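Local coordinates for protein probable TonB-dependent siderophore receptor PiuA (PDB 5FP1) that probably takes part in the first step of iron uptake across the outer membrane by binding iron-chelating siderophores, possibly including ferric enterobactin, at residues E564-G569 with D592-K597; R88-E93 with F543-Q548. All coordinates share one frame; numbering follows the deposited sequence.

Contact 1: E564-G569 with D592-K597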
ATOM      1  N   GLU A 564      13.230 -11.833 -16.280  1.00 16.48           N
ATOM      2  CA  GLU A 564      13.971 -11.855 -15.032  1.00 15.34           C
ATOM      3  C   GLU A 564      14.273 -10.465 -14.589  1.00 15.09           C
ATOM      4  O   GLU A 564      14.615  -9.601 -15.395  1.00 19.36           O
ATOM      5  CB  GLU A 564      15.339 -12.579 -15.187  1.00 22.72           C
ATOM      6  CG  GLU A 564      15.259 -13.956 -15.785  1.00 25.20           C
ATOM      7  CD  GLU A 564      16.631 -14.537 -16.133  1.00 36.13           C
ATOM      8  OE1 GLU A 564      17.656 -13.931 -15.816  1.00 29.82           O
ATOM      9  OE2 GLU A 564      16.676 -15.610 -16.734  1.00 37.22           O
ATOM     10  N   SER A 565      14.240 -10.257 -13.278  1.00 16.68           N
ATOM     11  CA  SER A 565      14.676  -9.020 -12.686  1.00 15.36           C
ATOM     12  C   SER A 565      15.169  -9.323 -11.288  1.00 17.05           C
ATOM     13  O   SER A 565      14.851 -10.375 -10.716  1.00 16.92           O
ATOM     14  CB  SER A 565      13.541  -7.971 -12.644  1.00 17.31           C
ATOM     15  OG  SER A 565      12.603  -8.311 -11.629  1.00 17.40           O
ATOM     16  N   LYS A 566      15.965  -8.407 -10.746  1.00 16.65           N
ATOM     17  CA  LYS A 566      16.509  -8.562  -9.411  1.00 16.16           C
ATOM     18  C   LYS A 566      16.835  -7.252  -8.762  1.00 15.83           C
ATOM     19  O   LYS A 566      17.113  -6.254  -9.432  1.00 19.50           O
ATOM     20  CB  LYS A 566      17.761  -9.437  -9.394  1.00 18.79           C
ATOM     21  CG  LYS A 566      18.952  -8.816 -10.076  1.00 23.14           C
ATOM     22  CD  LYS A 566      20.178  -9.704  -9.820  1.00 28.15           C
ATOM     23  CE  LYS A 566      21.349  -9.320 -10.703  1.00 33.98           C
ATOM     24  NZ  LYS A 566      22.178  -8.350  -9.962  1.00 37.83           N
ATOM     25  N   VAL A 567      16.791  -7.271  -7.429  1.00 16.71           N
ATOM     26  CA  VAL A 567      17.145  -6.135  -6.627  1.00 17.06           C
ATOM     27  C   VAL A 567      18.161  -6.594  -5.579  1.00 18.25           C
ATOM     28  O   VAL A 567      17.836  -7.419  -4.713  1.00 19.73           O
ATOM     29  CB  VAL A 567      15.905  -5.511  -5.919  1.00 16.95           C
ATOM     30  CG1 VAL A 567      16.311  -4.323  -5.072  1.00 19.88           C
ATOM     31  CG2 VAL A 567      14.840  -5.086  -6.912  1.00 19.15           C
ATOM     32  N   ASP A 568      19.398  -6.088  -5.680  1.00 18.17           N
ATOM     33  CA  ASP A 568      20.424  -6.306  -4.660  1.00 21.24           C
ATOM     34  C   ASP A 568      20.465  -5.090  -3.754  1.00 19.05           C
ATOM     35  O   ASP A 568      20.685  -3.952  -4.210  1.00 21.80           O
ATOM     36  CB  ASP A 568      21.805  -6.507  -5.333  1.00 22.21           C
ATOM     37  CG  ASP A 568      21.906  -7.827  -6.088  1.00 30.05           C
ATOM     38  OD1 ASP A 568      21.298  -8.814  -5.634  1.00 33.81           O
ATOM     39  OD2 ASP A 568      22.568  -7.871  -7.148  1.00 29.75           O
ATOM     40  N   GLY A 569      20.239  -5.285  -2.482  1.00 17.21           N
ATOM     41  CA  GLY A 569      20.022  -4.153  -1.628  1.00 19.26           C
ATOM     42  C   GLY A 569      20.542  -4.263  -0.226  1.00 22.14           C
ATOM     43  O   GLY A 569      20.965  -5.341   0.231  1.00 21.12           O
ATOM     44  N   ASP A 592      19.990  -1.653  -5.652  1.00 20.21           N
ATOM     45  CA  ASP A 592      20.575  -1.804  -6.961  1.00 19.65           C
ATOM     46  C   ASP A 592      19.707  -2.760  -7.790  1.00 21.62           C
ATOM     47  O   ASP A 592      19.820  -3.988  -7.695  1.00 19.36           O
ATOM     48  CB  ASP A 592      22.010  -2.310  -6.820  1.00 22.80           C
ATOM     49  CG  ASP A 592      22.717  -2.453  -8.147  1.00 27.29           C
ATOM     50  OD1 ASP A 592      22.300  -1.842  -9.142  1.00 30.99           O
ATOM     51  OD2 ASP A 592      23.675  -3.233  -8.200  1.00 38.84           O
ATOM     52  N   SER A 593      18.798  -2.180  -8.577  1.00 20.69           N
ATOM     53  CA  SER A 593      17.797  -2.961  -9.289  1.00 17.31           C
ATOM     54  C   SER A 593      18.223  -3.173 -10.719  1.00 19.68           C
ATOM     55  O   SER A 593      18.892  -2.346 -11.291  1.00 20.92           O
ATOM     56  CB  SER A 593      16.411  -2.263  -9.240  1.00 17.40           C
ATOM     57  OG  SER A 593      16.426  -0.993  -9.883  1.00 17.57           O
ATOM     58  N   GLU A 594      17.768  -4.263 -11.317  1.00 18.97           N
ATOM     59  CA  GLU A 594      18.126  -4.575 -12.673  1.00 19.72           C
ATOM     60  C   GLU A 594      17.038  -5.352 -13.381  1.00 18.88           C
ATOM     61  O   GLU A 594      16.568  -6.398 -12.919  1.00 19.52           O
ATOM     62  CB  GLU A 594      19.430  -5.388 -12.694  1.00 21.32           C
ATOM     63  CG  GLU A 594      19.888  -5.763 -14.071  1.00 24.04           C
ATOM     64  CD  GLU A 594      21.041  -6.752 -14.006  1.00 33.87           C
ATOM     65  OE1 GLU A 594      20.819  -7.985 -13.940  1.00 33.87           O
ATOM     66  OE2 GLU A 594      22.164  -6.271 -13.942  1.00 36.74           O
ATOM     67  N   LEU A 595      16.666  -4.833 -14.538  1.00 17.41           N
ATOM     68  CA  LEU A 595      15.769  -5.514 -15.440  1.00 19.77           C
ATOM     69  C   LEU A 595      16.611  -6.434 -16.312  1.00 22.42           C
ATOM     70  O   LEU A 595      16.989  -6.084 -17.423  1.00 20.53           O
ATOM     71  CB  LEU A 595      15.064  -4.494 -16.324  1.00 18.82           C
ATOM     72  CG  LEU A 595      14.089  -3.576 -15.588  1.00 19.86           C
ATOM     73  CD1 LEU A 595      13.751  -2.363 -16.453  1.00 20.35           C
ATOM     74  CD2 LEU A 595      12.841  -4.370 -15.235  1.00 19.80           C
ATOM     75  N   THR A 596      16.942  -7.587 -15.768  1.00 21.53           N
ATOM     76  CA  THR A 596      17.939  -8.482 -16.364  1.00 22.23           C
ATOM     77  C   THR A 596      17.545  -8.981 -17.748  1.00 26.21           C
ATOM     78  O   THR A 596      18.338  -8.980 -18.691  1.00 21.18           O
ATOM     79  CB  THR A 596      18.150  -9.695 -15.446  1.00 20.35           C
ATOM     80  OG1 THR A 596      18.367  -9.230 -14.097  1.00 21.12           O
ATOM     81  CG2 THR A 596      19.368 -10.528 -15.930  1.00 23.72           C
ATOM     82  N   LYS A 597      16.302  -9.399 -17.873  1.00 19.32           N
ATOM     83  CA  LYS A 597      15.815  -9.922 -19.115  1.00 22.99           C
ATOM     84  C   LYS A 597      14.372  -9.483 -19.341  1.00 22.23           C
ATOM     85  O   LYS A 597      13.463  -9.823 -18.566  1.00 20.32           O
ATOM     86  CB  LYS A 597      15.943 -11.446 -19.061  1.00 27.31           C
ATOM     87  CG  LYS A 597      15.555 -12.154 -20.325  1.00 41.17           C
ATOM     88  CD  LYS A 597      15.841 -13.640 -20.202  1.00 48.90           C
ATOM     89  CE  LYS A 597      15.185 -14.413 -21.333  1.00 56.29           C
ATOM     90  NZ  LYS A 597      15.071 -15.850 -20.957  1.00 73.40           N
TER
HETATM   91  O   HOH W   1      14.754 -16.599 -18.460  1.00 52.88           O
HETATM   92  O   HOH W   2      21.115  -5.691  -9.263  1.00 35.49           O

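Contact 2: R88-E93 with F543-Q548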
ATOM      1  N   ARG A  88      10.721  -3.186  -2.276  1.00 17.96           N
ATOM      2  CA  ARG A  88      11.938  -3.698  -2.920  1.00 16.89           C
ATOM      3  C   ARG A  88      11.778  -3.891  -4.432  1.00 17.89           C
ATOM      4  O   ARG A  88      12.289  -4.857  -5.004  1.00 20.46           O
ATOM      5  CB  ARG A  88      12.381  -5.004  -2.253  1.00 15.17           C
ATOM      6  CG  ARG A  88      12.851  -4.844  -0.813  1.00 18.02           C
ATOM      7  CD  ARG A  88      13.394  -6.174  -0.266  1.00 20.33           C
ATOM      8  NE  ARG A  88      13.892  -6.032   1.103  1.00 20.14           N
ATOM      9  CZ  ARG A  88      14.387  -7.024   1.838  1.00 21.21           C
ATOM     10  NH1 ARG A  88      14.449  -8.251   1.360  1.00 20.91           N
ATOM     11  NH2 ARG A  88      14.781  -6.786   3.068  1.00 19.86           N
ATOM     12  N   GLY A  89      11.093  -2.960  -5.095  1.00 18.03           N
ATOM     13  CA  GLY A  89      10.952  -3.023  -6.540  1.00 19.05           C
ATOM     14  C   GLY A  89       9.743  -3.767  -7.084  1.00 19.19           C
ATOM     15  O   GLY A  89       9.541  -3.821  -8.311  1.00 19.09           O
ATOM     16  N   TYR A  90       8.954  -4.381  -6.199  1.00 17.46           N
ATOM     17  CA  TYR A  90       7.864  -5.254  -6.633  1.00 16.13           C
ATOM     18  C   TYR A  90       6.517  -4.816  -6.063  1.00 16.12           C
ATOM     19  O   TYR A  90       6.388  -4.516  -4.864  1.00 15.93           O
ATOM     20  CB  TYR A  90       8.164  -6.728  -6.289  1.00 15.87           C
ATOM     21  CG  TYR A  90       9.425  -7.223  -7.010  1.00 16.66           C
ATOM     22  CD1 TYR A  90       9.394  -7.535  -8.360  1.00 18.46           C
ATOM     23  CD2 TYR A  90      10.648  -7.298  -6.358  1.00 16.87           C
ATOM     24  CE1 TYR A  90      10.538  -7.926  -9.044  1.00 18.39           C
ATOM     25  CE2 TYR A  90      11.797  -7.688  -7.032  1.00 17.62           C
ATOM     26  CZ  TYR A  90      11.735  -8.028  -8.364  1.00 16.70           C
ATOM     27  OH  TYR A  90      12.880  -8.384  -9.066  1.00 17.43           O
ATOM     28  N   SER A  91       5.512  -4.777  -6.931  1.00 16.79           N
ATOM     29  CA  SER A  91       4.178  -4.326  -6.524  1.00 16.06           C
ATOM     30  C   SER A  91       3.599  -5.171  -5.407  1.00 18.02           C
ATOM     31  O   SER A  91       3.609  -6.419  -5.458  1.00 15.42           O
ATOM     32  CB  SER A  91       3.212  -4.349  -7.713  1.00 18.30           C
ATOM     33  OG  SER A  91       1.904  -4.173  -7.240  1.00 19.11           O
ATOM     34  N   SER A  92       3.062  -4.494  -4.392  1.00 16.46           N
ATOM     35  CA  SER A  92       2.370  -5.206  -3.320  0.50 16.16           C
ATOM     36  C   SER A  92       0.885  -4.835  -3.289  1.00 17.54           C
ATOM     37  O   SER A  92       0.172  -5.162  -2.343  1.00 17.51           O
ATOM     38  CB  SER A  92       3.010  -4.927  -1.972  0.50 16.27           C
ATOM     39  OG  SER A  92       2.712  -3.619  -1.545  0.50 16.96           O
ATOM     40  N   GLU A  93       0.416  -4.228  -4.372  1.00 16.12           N
ATOM     41  CA  GLU A  93      -0.975  -3.819  -4.513  1.00 16.69           C
ATOM     42  C   GLU A  93      -1.959  -4.972  -4.261  1.00 17.33           C
ATOM     43  O   GLU A  93      -2.998  -4.786  -3.593  1.00 18.91           O
ATOM     44  CB  GLU A  93      -1.201  -3.213  -5.906  1.00 16.77           C
ATOM     45  CG  GLU A  93      -2.578  -2.565  -6.057  1.00 23.70           C
ATOM     46  CD  GLU A  93      -2.856  -2.011  -7.447  1.00 30.21           C
ATOM     47  OE1 GLU A  93      -1.911  -1.993  -8.306  1.00 18.78           O
ATOM     48  OE2 GLU A  93      -4.035  -1.595  -7.669  1.00 19.58           O
ATOM     49  N   PHE A 543      20.573  -8.211   0.918  1.00 18.73           N
ATOM     50  CA  PHE A 543      19.651  -9.162   0.314  1.00 16.95           C
ATOM     51  C   PHE A 543      19.688  -9.124  -1.193  1.00 16.21           C
ATOM     52  O   PHE A 543      20.093  -8.133  -1.802  1.00 18.63           O
ATOM     53  CB  PHE A 543      18.213  -8.894   0.792  1.00 17.65           C
ATOM     54  CG  PHE A 543      17.775  -7.475   0.567  1.00 17.58           C
ATOM     55  CD1 PHE A 543      17.231  -7.076  -0.634  1.00 20.82           C
ATOM     56  CD2 PHE A 543      17.928  -6.543   1.567  1.00 19.32           C
ATOM     57  CE1 PHE A 543      16.865  -5.750  -0.827  1.00 19.06           C
ATOM     58  CE2 PHE A 543      17.579  -5.222   1.386  1.00 20.34           C
ATOM     59  CZ  PHE A 543      17.039  -4.828   0.190  1.00 20.08           C
ATOM     60  N   ARG A 544      19.259 -10.219  -1.787  1.00 16.73           N
ATOM     61  CA  ARG A 544      18.803 -10.237  -3.160  1.00 18.65           C
ATOM     62  C   ARG A 544      17.353 -10.713  -3.170  1.00 16.69           C
ATOM     63  O   ARG A 544      17.038 -11.831  -2.726  1.00 15.97           O
ATOM     64  CB  ARG A 544      19.650 -11.119  -4.052  1.00 21.34           C
ATOM     65  CG  ARG A 544      19.080 -11.206  -5.474  1.00 22.27           C
ATOM     66  CD  ARG A 544      20.020 -11.957  -6.411  1.00 23.63           C
ATOM     67  NE  ARG A 544      21.251 -11.202  -6.547  1.00 24.59           N
ATOM     68  CZ  ARG A 544      22.399 -11.687  -7.005  1.00 31.35           C
ATOM     69  NH1 ARG A 544      22.493 -12.932  -7.409  1.00 34.13           N
ATOM     70  NH2 ARG A 544      23.457 -10.919  -7.047  1.00 32.27           N
ATOM     71  N   THR A 545      16.482  -9.813  -3.598  1.00 16.71           N
ATOM     72  CA  THR A 545      15.035 -10.082  -3.772  1.00 15.37           C
ATOM     73  C   THR A 545      14.798  -9.981  -5.260  1.00 16.55           C
ATOM     74  O   THR A 545      15.134  -8.958  -5.887  1.00 15.89           O
ATOM     75  CB  THR A 545      14.191  -9.072  -2.986  1.00 18.73           C
ATOM     76  OG1 THR A 545      14.289  -9.359  -1.573  1.00 17.05           O
ATOM     77  CG2 THR A 545      12.688  -9.110  -3.420  1.00 15.54           C
ATOM     78  N   GLU A 546      14.303 -11.059  -5.856  1.00 17.32           N
ATOM     79  CA  GLU A 546      14.257 -11.164  -7.285  1.00 20.10           C
ATOM     80  C   GLU A 546      13.080 -11.941  -7.774  1.00 16.70           C
ATOM     81  O   GLU A 546      12.559 -12.820  -7.080  1.00 17.25           O
ATOM     82  CB  GLU A 546      15.532 -11.832  -7.833  1.00 18.52           C
ATOM     83  CG  GLU A 546      15.718 -13.255  -7.382  1.00 19.50           C
ATOM     84  CD  GLU A 546      17.047 -13.857  -7.842  1.00 25.31           C
ATOM     85  OE1 GLU A 546      17.457 -13.609  -8.999  1.00 27.25           O
ATOM     86  OE2 GLU A 546      17.673 -14.565  -7.028  1.00 28.02           O
ATOM     87  N   LYS A 547      12.701 -11.645  -9.007  1.00 15.76           N
ATOM     88  CA  LYS A 547      11.675 -12.423  -9.686  1.00 18.50           C
ATOM     89  C   LYS A 547      12.337 -13.110 -10.874  1.00 19.63           C
ATOM     90  O   LYS A 547      12.418 -12.554 -11.973  1.00 19.31           O
ATOM     91  CB  LYS A 547      10.502 -11.547 -10.119  1.00 18.66           C
ATOM     92  CG  LYS A 547       9.332 -12.355 -10.624  1.00 19.76           C
ATOM     93  CD  LYS A 547       8.251 -11.487 -11.231  1.00 24.28           C
ATOM     94  CE  LYS A 547       7.462 -10.722 -10.206  1.00 20.58           C
ATOM     95  NZ  LYS A 547       6.450  -9.845 -10.902  1.00 23.41           N
ATOM     96  N   GLN A 548      12.842 -14.314 -10.623  1.00 19.77           N
ATOM     97  CA  GLN A 548      13.678 -15.006 -11.594  1.00 22.55           C
ATOM     98  C   GLN A 548      12.834 -15.649 -12.686  1.00 24.56           C
ATOM     99  O   GLN A 548      13.351 -16.060 -13.701  1.00 21.25           O
ATOM    100  CB  GLN A 548      14.575 -16.038 -10.884  1.00 26.20           C
ATOM    101  CG  GLN A 548      13.870 -17.278 -10.370  1.00 25.59           C
ATOM    102  CD  GLN A 548      13.183 -17.082  -9.035  1.00 25.52           C
ATOM    103  OE1 GLN A 548      13.175 -15.999  -8.475  1.00 21.75           O
ATOM    104  NE2 GLN A 548      12.592 -18.141  -8.524  1.00 25.65           N
TER

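Contact 1: E564-G569 with D592-K597
Lys566 and Glu594 face each other as a hydrogen-bonded pair of two antiparallel strands, in the beta hairpin of strands 558-575 and 582-597 of a TonB-dependent receptor beta-barrel. Glu594 N gives a bond of 2.8 Å to Lys566 O, and Lys566 N returns one of 3.0 Å to Glu594 O. Asp568 and Asp592 repeat this reciprocal pair of hydrogen bonds toward one end, and Glu564 with Lys597 does so at the other. The register slips, however: Thr596 and Lys597 both lie opposite Glu564, a classic beta bulge, with Leu595 at the centre of an inverse gamma turn.

Next come the charged side chains, all on one face. The aliphatic CE of Lys566 rests 3.5 Å from Glu594 OE1, but its ammonium turns elsewhere: a bend at chi4 (92°) carries NZ to 2.9 Å from Asp568 OD2, a salt bridge along its own strand that meets the syn side of the carboxylate, 35° out of its plane. NZ also donates to a water that bonds in turn to Asp592 O. Thr596 OG1 gives a 2.8 Å bond to the anti lone pair of Glu594 OE1. At the far end a second water joins Glu564 OE2 and Lys597 NZ, opposite charges 4.5 Å apart.

In the second shell, Arg544 on the neighbouring strand forms a salt bridge with Asp568. The other face meets the plug and the Met618 loop: Val567 CG2 packs against Ser593 CB at 4.0 Å, Ser565 OG bonds to Tyr90 of the plug, and Ser593 OG is hydrogen-bonded to Met618 N.

The strands are thus locked by three backbone pairs, and polar side-chain links between them run through two waters; two salt bridges would tend to stabilise the Asp568 carboxylate as an anion.

Contact 2: R88-E93 with F543-Q548
Phe543 receives the guanidinium of Arg88 flat over one ring face: the planes differ by 1°, and Arg88 CZ stands 3.5 Å from the ring centroid, 6° off its normal, a stacked cation-pi pair. The extended Arg88 chain also brings CD to 3.5 Å from Phe543 CE1.

Thr545 meets the same guanidinium at its edge, where Arg88 NH1 donates to Thr545 OG1 over 3.1 Å, near the guanidinium plane; this hydroxyl is also hydrogen-bonded to that of Thr522. With CG2 anti to the backbone N (chi1 -73° for OG1), the Thr545 methyl is directed to Tyr90 CE2, at 4.0 Å, while Thr545 O lies at the edge of that ring. Glu546 contributes its CA, 3.6 Å from Tyr90 OH.

Lys547 N then makes a weak bond of 3.3 Å to Tyr90 OH, and Lys547 CB lies 3.8 Å from Tyr90 CE1; the hydroxyl's stronger partner is Ser565. The Lys547 ammonium pairs with Glu518.

Arg88 NH2 forms salt bridges to Glu571 and Glu524, on the strands flanking 536-555. Arg88, just before strand 90-91 at the edge of a small three-stranded sheet, thus reaches strands 518-531, 536-555 and 558-575, while Tyr90 within it meets the last two.

Overall arrangement
Strand 536-555 and strand 558-575 are neighbours in the barrel, so contact 1 and contact 2 lie side by side, their centres about 9 Å apart. Contact 1 joins barrel strand to barrel strand and is partly buried, with backbone bonds and a charged, hydrated face. Contact 2 is buried and joins plug to barrel wall, chiefly through plug side chains, a stacked guanidinium and a tyrosine ring, with two hydrogen bonds between the segments, one of them weak. Two polar links tie them, one on each face: Asp568 OD1 to Arg544 NE at 2.6 Å, and Ser565 OG with Tyr90 OH, also 2.6 Å, probably a hydrogen bond. Val567 CG2 packs against Arg88 O on the plug-facing side.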